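Local atomic coordinates of cystalysin (Treponema denticola, PDB entry 1C7N), a protein that binds pyridoxal-5'-phosphate and belongs to the class I and II aminotransferase family of vitamin B6-dependent proteins. Residues K188-V193 with E224-K229; I205-I210 with H216-S221; L21-S24 with E28-N31; G30-P35 with L383-K388. All blocks are in the same frame, centred on the assembly; numbering follows the deposited sequence.

Overall arrangement
Contacts 1 and 2 lie on one side of the chain's centre and contacts 3 and 4 on the other, with contacts 1 and 3 about 46 Å apart between centres. Contact 1 joins helices 183-195 and 224-227, which lead into strands 199-203 and 230-234, neighbours within the seven-stranded mixed sheet of this aminotransferase fold. Contact 2 falls within the chain span that contact 1 encloses and touches it through F219; it pairs two parts of the loop after strand 199-203, one of which carries the pocket residues I205 and H206. Contact 3, first along the chain, shares G30 and N31 with contact 4. Contacts 1 and 2 thus belong to the cofactor side of the fold, and contacts 3 and 4 join the N-terminal region to helix 376-393.

Contact 1 (K188-V193 with E224-K229); sequences KIKDIV and EQLADK
V193 and L226 form the apolar part of the contact, their side chains crossing at about a right angle. V193 CG1 meets L226 CD1 at 3.8 Å, while the other leucine methyl, CD2, lies 3.9 Å from CG of K190. A forked leucine suits this place because each branch serves a different neighbour about one helical turn apart; L226 also packs on F219 and L194. The K190 methylenes act as hydrocarbon, and the chain then bends so that NZ bridges to D191 OD1 at 2.9 Å, approaching from above the carboxylate plane.

The polar part belongs to K229. Its chain, extended beyond CG, slides past V193 in the opposite direction, with CE tight against V193 CG1 at 3.5 Å. NZ donates to V193 O at 2.9 Å, reaching it from above the carbonyl plane at a C=O...N angle of 126°. The same ammonium group bonds L198 O, and S196 OG also reaches V193 O. Near the end of helix 183-195 a long cationic side chain can supply several N-H groups at once. The ammonium group is held by neutral carbonyl oxygens, whose partial negative charge, probably strengthened by the helix end, should help it keep its proton.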
loop_
_atom_site.group_PDB
_atom_site.type_symbol
_atom_site.label_atom_id
_atom_site.label_comp_id
_atom_site.label_asym_id
_atom_site.label_seq_id
_atom_site.Cartn_x
_atom_site.Cartn_y
_atom_site.Cartn_z
ATOM N N LYS A 188 8.816 34.751 -2.207
ATOM C CA LYS A 188 9.879 34.960 -1.228
ATOM C C LYS A 188 10.532 33.639 -0.842
ATOM O O LYS A 188 11.750 33.559 -0.677
ATOM C CB LYS A 188 9.336 35.628 0.036
ATOM C CG LYS A 188 9.193 37.139 -0.028
ATOM C CD LYS A 188 8.963 37.689 1.378
ATOM C CE LYS A 188 8.937 39.206 1.408
ATOM N NZ LYS A 188 8.850 39.719 2.813
ATOM N N ILE A 189 9.715 32.604 -0.682
ATOM C CA ILE A 189 10.237 31.296 -0.320
ATOM C C ILE A 189 11.016 30.723 -1.500
ATOM O O ILE A 189 12.074 30.124 -1.317
ATOM C CB ILE A 189 9.104 30.324 0.069
ATOM C CG1 ILE A 189 8.306 30.913 1.236
ATOM C CG2 ILE A 189 9.695 28.959 0.454
ATOM C CD1 ILE A 189 7.107 30.085 1.644
ATOM N N LYS A 190 10.494 30.918 -2.709
ATOM C CA LYS A 190 11.158 30.425 -3.911
ATOM C C LYS A 190 12.561 31.006 -4.028
ATOM O O LYS A 190 13.510 30.291 -4.344
ATOM C CB LYS A 190 10.358 30.791 -5.165
ATOM C CG LYS A 190 11.124 30.558 -6.466
ATOM C CD LYS A 190 10.347 31.050 -7.675
ATOM C CE LYS A 190 10.095 32.553 -7.614
ATOM N NZ LYS A 190 11.329 33.379 -7.784
ATOM N N ASP A 191 12.689 32.307 -3.780
ATOM C CA ASP A 191 13.990 32.961 -3.861
ATOM C C ASP A 191 14.963 32.382 -2.843
ATOM O O ASP A 191 16.122 32.117 -3.166
ATOM C CB ASP A 191 13.857 34.474 -3.653
ATOM C CG ASP A 191 13.181 35.166 -4.823
ATOM O OD1 ASP A 191 13.184 34.603 -5.944
ATOM O OD2 ASP A 191 12.656 36.279 -4.627
ATOM N N ILE A 192 14.492 32.190 -1.617
ATOM C CA ILE A 192 15.323 31.627 -0.562
ATOM C C ILE A 192 15.780 30.218 -0.950
ATOM O O ILE A 192 16.934 29.842 -0.731
ATOM C CB ILE A 192 14.547 31.549 0.777
ATOM C CG1 ILE A 192 14.187 32.958 1.254
ATOM C CG2 ILE A 192 15.377 30.816 1.826
ATOM C CD1 ILE A 192 13.398 32.982 2.545
ATOM N N VAL A 193 14.872 29.444 -1.535
ATOM C CA VAL A 193 15.191 28.078 -1.942
ATOM C C VAL A 193 16.208 28.012 -3.078
ATOM O O VAL A 193 17.193 27.283 -2.983
ATOM C CB VAL A 193 13.923 27.311 -2.371
ATOM C CG1 VAL A 193 14.305 25.954 -2.961
ATOM C CG2 VAL A 193 13.007 27.118 -1.165
ATOM N N GLU A 224 10.300 27.081 -13.345
ATOM C CA GLU A 224 10.796 25.802 -13.839
ATOM C C GLU A 224 12.074 25.335 -13.153
ATOM O O GLU A 224 12.280 24.133 -12.978
ATOM C CB GLU A 224 11.012 25.866 -15.353
ATOM C CG GLU A 224 9.728 25.792 -16.172
ATOM C CD GLU A 224 8.908 24.546 -15.865
ATOM O OE1 GLU A 224 9.492 23.542 -15.401
ATOM O OE2 GLU A 224 7.680 24.562 -16.098
ATOM N N GLN A 225 12.932 26.275 -12.767
ATOM C CA GLN A 225 14.168 25.905 -12.088
ATOM C C GLN A 225 13.846 25.406 -10.686
ATOM O O GLN A 225 14.534 24.533 -10.156
ATOM C CB GLN A 225 15.140 27.087 -12.022
ATOM C CG GLN A 225 15.865 27.361 -13.333
ATOM C CD GLN A 225 14.956 27.951 -14.391
ATOM O OE1 GLN A 225 14.497 29.090 -14.266
ATOM N NE2 GLN A 225 14.683 27.176 -15.441
ATOM N N LEU A 226 12.804 25.970 -10.080
ATOM C CA LEU A 226 12.390 25.527 -8.753
ATOM C C LEU A 226 11.840 24.113 -8.935
ATOM O O LEU A 226 12.175 23.203 -8.175
ATOM C CB LEU A 226 11.303 26.444 -8.182
ATOM C CG LEU A 226 10.705 26.027 -6.832
ATOM C CD1 LEU A 226 11.776 26.087 -5.740
ATOM C CD2 LEU A 226 9.543 26.939 -6.488
ATOM N N ALA A 227 11.015 23.935 -9.964
ATOM C CA ALA A 227 10.420 22.635 -10.269
ATOM C C ALA A 227 11.495 21.575 -10.502
ATOM O O ALA A 227 11.264 20.389 -10.273
ATOM C CB ALA A 227 9.520 22.741 -11.504
ATOM N N ASP A 228 12.662 22.012 -10.969
ATOM C CA ASP A 228 13.781 21.109 -11.233
ATOM C C ASP A 228 14.280 20.405 -9.969
ATOM O O ASP A 228 14.899 19.348 -10.048
ATOM C CB ASP A 228 14.943 21.879 -11.874
ATOM C CG ASP A 228 14.719 22.164 -13.350
ATOM O OD1 ASP A 228 15.460 23.006 -13.905
ATOM O OD2 ASP A 228 13.819 21.545 -13.959
ATOM N N LYS A 229 14.023 20.992 -8.804
ATOM C CA LYS A 229 14.450 20.363 -7.562
ATOM C C LYS A 229 13.326 20.266 -6.532
ATOM O O LYS A 229 13.562 20.317 -5.327
ATOM C CB LYS A 229 15.654 21.101 -6.965
ATOM C CG LYS A 229 15.412 22.538 -6.541
ATOM C CD LYS A 229 16.657 23.064 -5.839
ATOM C CE LYS A 229 16.461 24.456 -5.268
ATOM N NZ LYS A 229 17.640 24.847 -4.431
#

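Contact 2 (I205-I210 with H216-S221); sequences IHFDLI and HTVFQS. With PLP (pyridoxal-5'-phosphate), chain I.
CB of F207 sits squarely over one face of the H216 imidazole, 3.4 Å from its centroid and 8° off the ring normal, in a CH-pi contact. The phenyl ring beyond turns its edge to the same imidazole: the planes stand at 82° and the centroids lie 5.6 Å apart, an offset edge-to-face pair. This follows from chi1 of F207 (75°), which sets CG between the backbone N and the carbonyl carbon and turns the ring's edge, not its face, to the histidine. I210 CD1 adds a methyl 3.9 Å from H216 CB, and V218 CG2 approaches the phenyl atom F207 CD1 obliquely at 4.2 Å.

Both partners sit in the long loop after strand 199-203 of the aminotransferase fold, and F207 occupies a type I turn from H206 to L209, closed by L209 N donating to H206 O at 3.1 Å. The turn follows directly on I205, whose CG2 lies 3.7 Å from C2 of the pyridoxal-5'-phosphate ring; H206 lines the same pocket.

Further out, H216 suits its place by having a polar edge as well as a flat face: NE2 bonds S172 O, which probably helps fix the ring's rotation. F207 stacks with H83 of helix 69-83, which in turn bonds F207 O. The D208 carboxylate is held at both oxygens, by W78 NE1 and T239 OG1, and V218 O accepts from S221 N at 2.9 Å.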
loop_
_atom_site.group_PDB
_atom_site.type_symbol
_atom_site.label_atom_id
_atom_site.label_comp_id
_atom_site.label_asym_id
_atom_site.label_seq_id
_atom_site.Cartn_x
_atom_site.Cartn_y
_atom_site.Cartn_z
ATOM N N ILE A 205 -1.638 18.055 -0.474
ATOM C CA ILE A 205 -2.753 17.121 -0.501
ATOM C C ILE A 205 -4.099 17.814 -0.328
ATOM O O ILE A 205 -5.115 17.317 -0.807
ATOM C CB ILE A 205 -2.607 16.011 0.564
ATOM C CG1 ILE A 205 -3.619 14.902 0.263
ATOM C CG2 ILE A 205 -2.835 16.576 1.958
ATOM C CD1 ILE A 205 -3.472 13.683 1.109
ATOM N N HIS A 206 -4.106 18.963 0.348
ATOM C CA HIS A 206 -5.340 19.713 0.559
ATOM C C HIS A 206 -5.576 20.754 -0.532
ATOM O O HIS A 206 -6.434 21.626 -0.367
ATOM C CB HIS A 206 -5.309 20.475 1.889
ATOM C CG HIS A 206 -5.256 19.606 3.106
ATOM N ND1 HIS A 206 -4.070 19.223 3.698
ATOM C CD2 HIS A 206 -6.243 19.104 3.883
ATOM C CE1 HIS A 206 -4.332 18.531 4.791
ATOM N NE2 HIS A 206 -5.643 18.443 4.927
ATOM N N PHE A 207 -4.853 20.691 -1.647
ATOM C CA PHE A 207 -5.043 21.752 -2.634
ATOM C C PHE A 207 -6.378 21.857 -3.378
ATOM O O PHE A 207 -6.592 22.832 -4.096
ATOM C CB PHE A 207 -3.838 21.841 -3.611
ATOM C CG PHE A 207 -3.761 20.746 -4.653
ATOM C CD1 PHE A 207 -2.752 20.790 -5.618
ATOM C CD2 PHE A 207 -4.665 19.695 -4.689
ATOM C CE1 PHE A 207 -2.645 19.801 -6.604
ATOM C CE2 PHE A 207 -4.566 18.701 -5.673
ATOM C CZ PHE A 207 -3.556 18.757 -6.629
ATOM N N ASP A 208 -7.284 20.896 -3.193
ATOM C CA ASP A 208 -8.598 20.978 -3.841
ATOM C C ASP A 208 -9.639 21.479 -2.847
ATOM O O ASP A 208 -10.774 21.770 -3.224
ATOM C CB ASP A 208 -9.077 19.618 -4.360
ATOM C CG ASP A 208 -8.157 19.029 -5.397
ATOM O OD1 ASP A 208 -7.787 19.746 -6.347
ATOM O OD2 ASP A 208 -7.814 17.836 -5.267
ATOM N N LEU A 209 -9.256 21.561 -1.575
ATOM C CA LEU A 209 -10.168 22.001 -0.524
ATOM C C LEU A 209 -9.890 23.443 -0.122
ATOM O O LEU A 209 -9.355 23.720 0.958
ATOM C CB LEU A 209 -10.047 21.061 0.685
ATOM C CG LEU A 209 -10.472 19.616 0.381
ATOM C CD1 LEU A 209 -9.899 18.659 1.413
ATOM C CD2 LEU A 209 -11.985 19.522 0.339
ATOM N N ILE A 210 -10.267 24.357 -1.012
ATOM C CA ILE A 210 -10.067 25.788 -0.807
ATOM C C ILE A 210 -11.404 26.478 -0.559
ATOM O O ILE A 210 -12.387 26.203 -1.250
ATOM C CB ILE A 210 -9.410 26.429 -2.052
ATOM C CG1 ILE A 210 -8.169 25.629 -2.459
ATOM C CG2 ILE A 210 -9.043 27.883 -1.765
ATOM C CD1 ILE A 210 -7.100 25.550 -1.384
ATOM N N HIS A 216 -5.394 28.646 -4.660
ATOM C CA HIS A 216 -4.190 27.869 -4.406
ATOM C C HIS A 216 -3.241 27.964 -5.597
ATOM O O HIS A 216 -3.667 27.954 -6.753
ATOM C CB HIS A 216 -4.531 26.398 -4.150
ATOM C CG HIS A 216 -3.329 25.533 -3.911
ATOM N ND1 HIS A 216 -2.592 24.979 -4.936
ATOM C CD2 HIS A 216 -2.709 25.167 -2.763
ATOM C CE1 HIS A 216 -1.571 24.309 -4.431
ATOM N NE2 HIS A 216 -1.619 24.408 -3.115
ATOM N N THR A 217 -1.955 28.066 -5.298
ATOM C CA THR A 217 -0.927 28.135 -6.326
ATOM C C THR A 217 0.016 26.957 -6.120
ATOM O O THR A 217 0.666 26.858 -5.080
ATOM C CB THR A 217 -0.101 29.433 -6.213
ATOM O OG1 THR A 217 -0.954 30.568 -6.412
ATOM C CG2 THR A 217 1.013 29.441 -7.256
ATOM N N VAL A 218 0.076 26.054 -7.093
ATOM C CA VAL A 218 0.981 24.916 -6.989
ATOM C C VAL A 218 2.376 25.528 -6.966
ATOM O O VAL A 218 2.797 26.192 -7.918
ATOM C CB VAL A 218 0.840 23.966 -8.198
ATOM C CG1 VAL A 218 1.929 22.915 -8.162
ATOM C CG2 VAL A 218 -0.528 23.302 -8.175
ATOM N N PHE A 219 3.084 25.311 -5.865
ATOM C CA PHE A 219 4.414 25.876 -5.680
ATOM C C PHE A 219 5.379 25.734 -6.857
ATOM O O PHE A 219 5.929 26.733 -7.327
ATOM C CB PHE A 219 5.044 25.291 -4.415
ATOM C CG PHE A 219 5.959 26.244 -3.691
ATOM C CD1 PHE A 219 6.331 25.993 -2.375
ATOM C CD2 PHE A 219 6.443 27.392 -4.317
ATOM C CE1 PHE A 219 7.172 26.870 -1.689
ATOM C CE2 PHE A 219 7.286 28.277 -3.641
ATOM C CZ PHE A 219 7.651 28.015 -2.325
ATOM N N GLN A 220 5.584 24.513 -7.344
ATOM C CA GLN A 220 6.520 24.305 -8.447
ATOM C C GLN A 220 6.037 24.807 -9.804
ATOM O O GLN A 220 6.752 24.699 -10.799
ATOM C CB GLN A 220 6.893 22.825 -8.559
ATOM C CG GLN A 220 5.776 21.918 -9.046
ATOM C CD GLN A 220 6.281 20.521 -9.355
ATOM O OE1 GLN A 220 6.536 19.721 -8.450
ATOM N NE2 GLN A 220 6.453 20.228 -10.639
ATOM N N SER A 221 4.833 25.367 -9.851
ATOM C CA SER A 221 4.290 25.875 -11.109
ATOM C C SER A 221 4.707 27.319 -11.382
ATOM O O SER A 221 4.474 27.839 -12.472
ATOM C CB SER A 221 2.762 25.803 -11.090
ATOM O OG SER A 221 2.220 26.835 -10.282
HETATM N N1 PLP I . -0.343 15.435 4.531
HETATM C C2 PLP I . -1.171 16.293 5.281
HETATM C C2A PLP I . -0.646 17.706 5.453
HETATM C C3 PLP I . -2.461 15.741 5.703
HETATM O O3 PLP I . -3.146 16.561 6.501
HETATM C C4 PLP I . -2.826 14.432 5.307
HETATM C C4A PLP I . -4.142 13.879 5.624
HETATM C C5 PLP I . -1.861 13.643 4.478
HETATM C C6 PLP I . -0.642 14.155 4.137
HETATM C C5A PLP I . -2.436 12.416 3.777
HETATM O O4P PLP I . -1.909 11.158 3.925
HETATM P P PLP I . -2.643 10.057 2.979
HETATM O O1P PLP I . -2.173 8.801 3.559
HETATM O O2P PLP I . -2.148 10.255 1.558
HETATM O O3P PLP I . -4.100 10.195 3.060
#

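Contact 3 (L21-S24 with E28-N31); sequences LMYS and EVGN
V29 meets the helix through both of its methyls because its chi1 of 65° places CG1 between the backbone N and the carbonyl carbon and leaves CG2 anti to the N. CG1 points to Y23 and CG2 to M22. On the helix side, Y23 has CG anti to its carbonyl carbon (chi1 -68°), which carries the phenol ring out to where V29 CG1 meets it. M22 runs extended as far as SD and then bends at chi3 (67°), laying its CE methyl 3.7 Å above the plane of the Y23 ring, offset toward the rim.

The tyrosine contact is the closer one. V29 CG1 comes within 3.4 Å of Y23 CD2 and 3.5 Å of CE2, neither square over the face nor in line with the edge. V29 CG2 lies 4.1 Å from M22 SD, and both helix side chains cross the valine at about a right angle. A compact, branched residue suits this corner, since it presents two methyls to two neighbours without a long chain to order. Methionine, being flexible and thioether-bearing, can reach both V29 and the face of the tyrosine ring, and it also packs on P35 and F353.

Here the chain leaves helix 17-25 and doubles back beside it after a brief turn. Q351 holds the returning loop, its OE1 accepting from G30 N, and the V29 side chain packs on the same residue.

No hydrogen bond joins the two segments, so their contact rests on dispersion and the exclusion of water from V29 and M22, with the partly exposed tyrosine lying at its border.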
loop_
_atom_site.group_PDB
_atom_site.type_symbol
_atom_site.label_atom_id
_atom_site.label_comp_id
_atom_site.label_asym_id
_atom_site.label_seq_id
_atom_site.Cartn_x
_atom_site.Cartn_y
_atom_site.Cartn_z
ATOM N N LEU A 21 -10.549 5.331 18.148
ATOM C CA LEU A 21 -9.716 6.175 18.995
ATOM C C LEU A 21 -10.569 6.885 20.035
ATOM O O LEU A 21 -10.174 7.013 21.195
ATOM C CB LEU A 21 -8.961 7.213 18.153
ATOM C CG LEU A 21 -8.156 8.253 18.946
ATOM C CD1 LEU A 21 -7.178 7.542 19.867
ATOM C CD2 LEU A 21 -7.412 9.188 17.992
ATOM N N MET A 22 -11.741 7.348 19.612
ATOM C CA MET A 22 -12.657 8.047 20.503
ATOM C C MET A 22 -13.100 7.131 21.636
ATOM O O MET A 22 -13.017 7.496 22.809
ATOM C CB MET A 22 -13.879 8.541 19.720
ATOM C CG MET A 22 -15.028 9.044 20.580
ATOM S SD MET A 22 -16.426 9.613 19.585
ATOM C CE MET A 22 -16.989 8.092 18.864
ATOM N N TYR A 23 -13.569 5.938 21.284
ATOM C CA TYR A 23 -14.027 4.986 22.292
ATOM C C TYR A 23 -12.896 4.576 23.226
ATOM O O TYR A 23 -13.125 4.316 24.410
ATOM C CB TYR A 23 -14.636 3.749 21.621
ATOM C CG TYR A 23 -15.932 4.041 20.891
ATOM C CD1 TYR A 23 -16.001 4.000 19.497
ATOM C CD2 TYR A 23 -17.083 4.393 21.595
ATOM C CE1 TYR A 23 -17.184 4.306 18.824
ATOM C CE2 TYR A 23 -18.272 4.704 20.930
ATOM C CZ TYR A 23 -18.315 4.659 19.548
ATOM O OH TYR A 23 -19.490 4.971 18.897
ATOM N N SER A 24 -11.679 4.529 22.696
ATOM C CA SER A 24 -10.517 4.157 23.493
ATOM C C SER A 24 -10.194 5.263 24.493
ATOM O O SER A 24 -9.773 4.998 25.622
ATOM C CB SER A 24 -9.310 3.925 22.587
ATOM O OG SER A 24 -8.175 3.553 23.348
ATOM N N GLU A 28 -16.932 5.759 27.994
ATOM C CA GLU A 28 -18.266 6.192 28.406
ATOM C C GLU A 28 -18.935 7.156 27.430
ATOM O O GLU A 28 -20.044 7.624 27.685
ATOM C CB GLU A 28 -18.203 6.854 29.786
ATOM C CG GLU A 28 -18.105 5.897 30.971
ATOM C CD GLU A 28 -16.997 4.878 30.822
ATOM O OE1 GLU A 28 -17.243 3.814 30.212
ATOM O OE2 GLU A 28 -15.876 5.141 31.306
ATOM N N VAL A 29 -18.271 7.455 26.317
ATOM C CA VAL A 29 -18.824 8.381 25.333
ATOM C C VAL A 29 -20.237 7.980 24.908
ATOM O O VAL A 29 -20.517 6.803 24.668
ATOM C CB VAL A 29 -17.916 8.469 24.081
ATOM C CG1 VAL A 29 -17.885 7.135 23.354
ATOM C CG2 VAL A 29 -18.406 9.563 23.161
ATOM N N GLY A 30 -21.128 8.963 24.822
ATOM C CA GLY A 30 -22.501 8.687 24.429
ATOM C C GLY A 30 -22.615 8.138 23.018
ATOM O O GLY A 30 -21.715 8.329 22.197
ATOM N N ASN A 31 -23.723 7.460 22.727
ATOM C CA ASN A 31 -23.939 6.881 21.400
ATOM C C ASN A 31 -24.235 7.939 20.331
ATOM O O ASN A 31 -24.094 7.681 19.136
ATOM C CB ASN A 31 -25.091 5.872 21.442
ATOM C CG ASN A 31 -24.871 4.771 22.466
ATOM O OD1 ASN A 31 -24.815 5.028 23.671
ATOM N ND2 ASN A 31 -24.746 3.536 21.990
#

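Contact 4 (G30-P35 with L383-K388); sequences GNEVVP and LERLNK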
loop_
_atom_site.group_PDB
_atom_site.type_symbol
_atom_site.label_atom_id
_atom_site.label_comp_id
_atom_site.label_asym_id
_atom_site.label_seq_id
_atom_site.Cartn_x
_atom_site.Cartn_y
_atom_site.Cartn_z
ATOM N N GLY A 30 -21.128 8.963 24.822
ATOM C CA GLY A 30 -22.501 8.687 24.429
ATOM C C GLY A 30 -22.615 8.138 23.018
ATOM O O GLY A 30 -21.715 8.329 22.197
ATOM N N ASN A 31 -23.723 7.460 22.727
ATOM C CA ASN A 31 -23.939 6.881 21.400
ATOM C C ASN A 31 -24.235 7.939 20.331
ATOM O O ASN A 31 -24.094 7.681 19.136
ATOM C CB ASN A 31 -25.091 5.872 21.442
ATOM C CG ASN A 31 -24.871 4.771 22.466
ATOM O OD1 ASN A 31 -24.815 5.028 23.671
ATOM N ND2 ASN A 31 -24.746 3.536 21.990
ATOM N N GLU A 32 -24.641 9.125 20.764
ATOM C CA GLU A 32 -24.967 10.207 19.842
ATOM C C GLU A 32 -23.740 11.023 19.432
ATOM O O GLU A 32 -23.808 11.851 18.518
ATOM C CB GLU A 32 -25.997 11.145 20.481
ATOM C CG GLU A 32 -25.398 12.187 21.441
ATOM C CD GLU A 32 -24.997 11.624 22.799
ATOM O OE1 GLU A 32 -24.851 10.391 22.932
ATOM O OE2 GLU A 32 -24.815 12.432 23.738
ATOM N N VAL A 33 -22.620 10.784 20.107
ATOM C CA VAL A 33 -21.387 11.514 19.834
ATOM C C VAL A 33 -20.666 11.114 18.550
ATOM O O VAL A 33 -20.580 9.934 18.212
ATOM C CB VAL A 33 -20.403 11.375 21.020
ATOM C CG1 VAL A 33 -19.094 12.116 20.717
ATOM C CG2 VAL A 33 -21.046 11.932 22.282
ATOM N N VAL A 34 -20.155 12.117 17.843
ATOM C CA VAL A 34 -19.400 11.922 16.605
ATOM C C VAL A 34 -18.058 12.635 16.783
ATOM O O VAL A 34 -18.020 13.823 17.116
ATOM C CB VAL A 34 -20.113 12.552 15.382
ATOM C CG1 VAL A 34 -19.189 12.527 14.177
ATOM C CG2 VAL A 34 -21.407 11.810 15.074
ATOM N N PRO A 35 -16.940 11.925 16.558
ATOM C CA PRO A 35 -15.617 12.539 16.707
ATOM C C PRO A 35 -15.331 13.561 15.601
ATOM O O PRO A 35 -15.730 13.366 14.451
ATOM C CB PRO A 35 -14.681 11.334 16.667
ATOM C CG PRO A 35 -15.383 10.403 15.711
ATOM C CD PRO A 35 -16.831 10.512 16.141
ATOM N N LEU A 383 -21.362 21.452 19.296
ATOM C CA LEU A 383 -21.158 22.764 19.897
ATOM C C LEU A 383 -22.068 22.970 21.096
ATOM O O LEU A 383 -21.679 23.618 22.064
ATOM C CB LEU A 383 -21.392 23.869 18.861
ATOM C CG LEU A 383 -20.414 23.863 17.682
ATOM C CD1 LEU A 383 -20.866 24.856 16.628
ATOM C CD2 LEU A 383 -19.012 24.192 18.180
ATOM N N GLU A 384 -23.277 22.422 21.042
ATOM C CA GLU A 384 -24.199 22.573 22.163
ATOM C C GLU A 384 -23.719 21.762 23.369
ATOM O O GLU A 384 -23.928 22.169 24.513
ATOM C CB GLU A 384 -25.619 22.162 21.757
ATOM C CG GLU A 384 -26.672 22.344 22.855
ATOM C CD GLU A 384 -26.564 23.680 23.585
ATOM O OE1 GLU A 384 -26.244 24.699 22.941
ATOM O OE2 GLU A 384 -26.812 23.716 24.809
ATOM N N ARG A 385 -23.082 20.617 23.127
ATOM C CA ARG A 385 -22.545 19.816 24.234
ATOM C C ARG A 385 -21.430 20.627 24.883
ATOM O O ARG A 385 -21.304 20.681 26.108
ATOM C CB ARG A 385 -21.941 18.503 23.739
ATOM C CG ARG A 385 -22.896 17.348 23.664
ATOM C CD ARG A 385 -22.143 16.042 23.854
ATOM N NE ARG A 385 -21.092 15.849 22.852
ATOM C CZ ARG A 385 -21.325 15.672 21.554
ATOM N NH1 ARG A 385 -22.573 15.669 21.096
ATOM N NH2 ARG A 385 -20.312 15.478 20.717
ATOM N N LEU A 386 -20.617 21.244 24.032
ATOM C CA LEU A 386 -19.498 22.071 24.462
ATOM C C LEU A 386 -20.047 23.263 25.242
ATOM O O LEU A 386 -19.518 23.636 26.289
ATOM C CB LEU A 386 -18.743 22.584 23.234
ATOM C CG LEU A 386 -17.264 22.955 23.316
ATOM C CD1 LEU A 386 -17.018 24.129 22.370
ATOM C CD2 LEU A 386 -16.862 23.318 24.728
ATOM N N ASN A 387 -21.114 23.849 24.709
ATOM C CA ASN A 387 -21.775 25.000 25.318
ATOM C C ASN A 387 -22.146 24.712 26.771
ATOM O O ASN A 387 -21.814 25.487 27.666
ATOM C CB ASN A 387 -23.026 25.359 24.508
ATOM C CG ASN A 387 -23.577 26.731 24.853
ATOM O OD1 ASN A 387 -22.841 27.616 25.290
ATOM N ND2 ASN A 387 -24.879 26.922 24.633
ATOM N N LYS A 388 -22.834 23.597 27.006
ATOM C CA LYS A 388 -23.229 23.232 28.364
ATOM C C LYS A 388 -22.014 22.946 29.243
ATOM O O LYS A 388 -21.992 23.303 30.422
ATOM C CB LYS A 388 -24.152 22.010 28.355
ATOM C CG LYS A 388 -25.513 22.256 27.715
ATOM C CD LYS A 388 -26.565 21.320 28.291
ATOM C CE LYS A 388 -27.921 21.512 27.626
ATOM N NZ LYS A 388 -27.889 21.149 26.181
HETATM O O HOH W 1 -23.694 14.509 18.943
HETATM O O HOH W 2 -20.835 14.921 18.223
#
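V33 lies against the flat guanidinium of R385, with CG2 3.8 Å above the plane and over its centre. The second methyl, CG1, touches NH2 at 3.6 Å. A bend at chi3 (-59°) turns the end of the arginine so that its face meets the valine while its N-H groups point elsewhere. V33 is buried and also packs on M22 of helix 17-25, and a beta-branched residue suits the spot because it can spread two methyls over a flat face. The guanidinium in turn has its polar edge occupied: NE bonds A350 O and NH2 bonds Q351 O, which together probably fix the rotation of the group.

The other side of the contact is watery. No direct hydrogen bond joins the segments; two waters span them instead. One gives a hydrogen to E32 O at 2.7 Å and accepts from R385 NH1, also at 2.7 Å. The second, in the plane of the guanidinium, accepts from NH2 at 2.6 Å and from V34 N at 2.9 Å. The E32 side chain is exposed, and its OE2 stays 4.7 Å from NH1, so the opposite charges can attract only at long range. E32 belongs to a type I turn from G30 to V33, and its carboxylate folds back over G30.

R385 thus joins the last long helix, 376-393, to the N-terminal loop, offering its face to hydrocarbon and its N-H groups to carbonyls and water. Its charge is probably eased by these carbonyls and waters, with a longer-range contribution from E32.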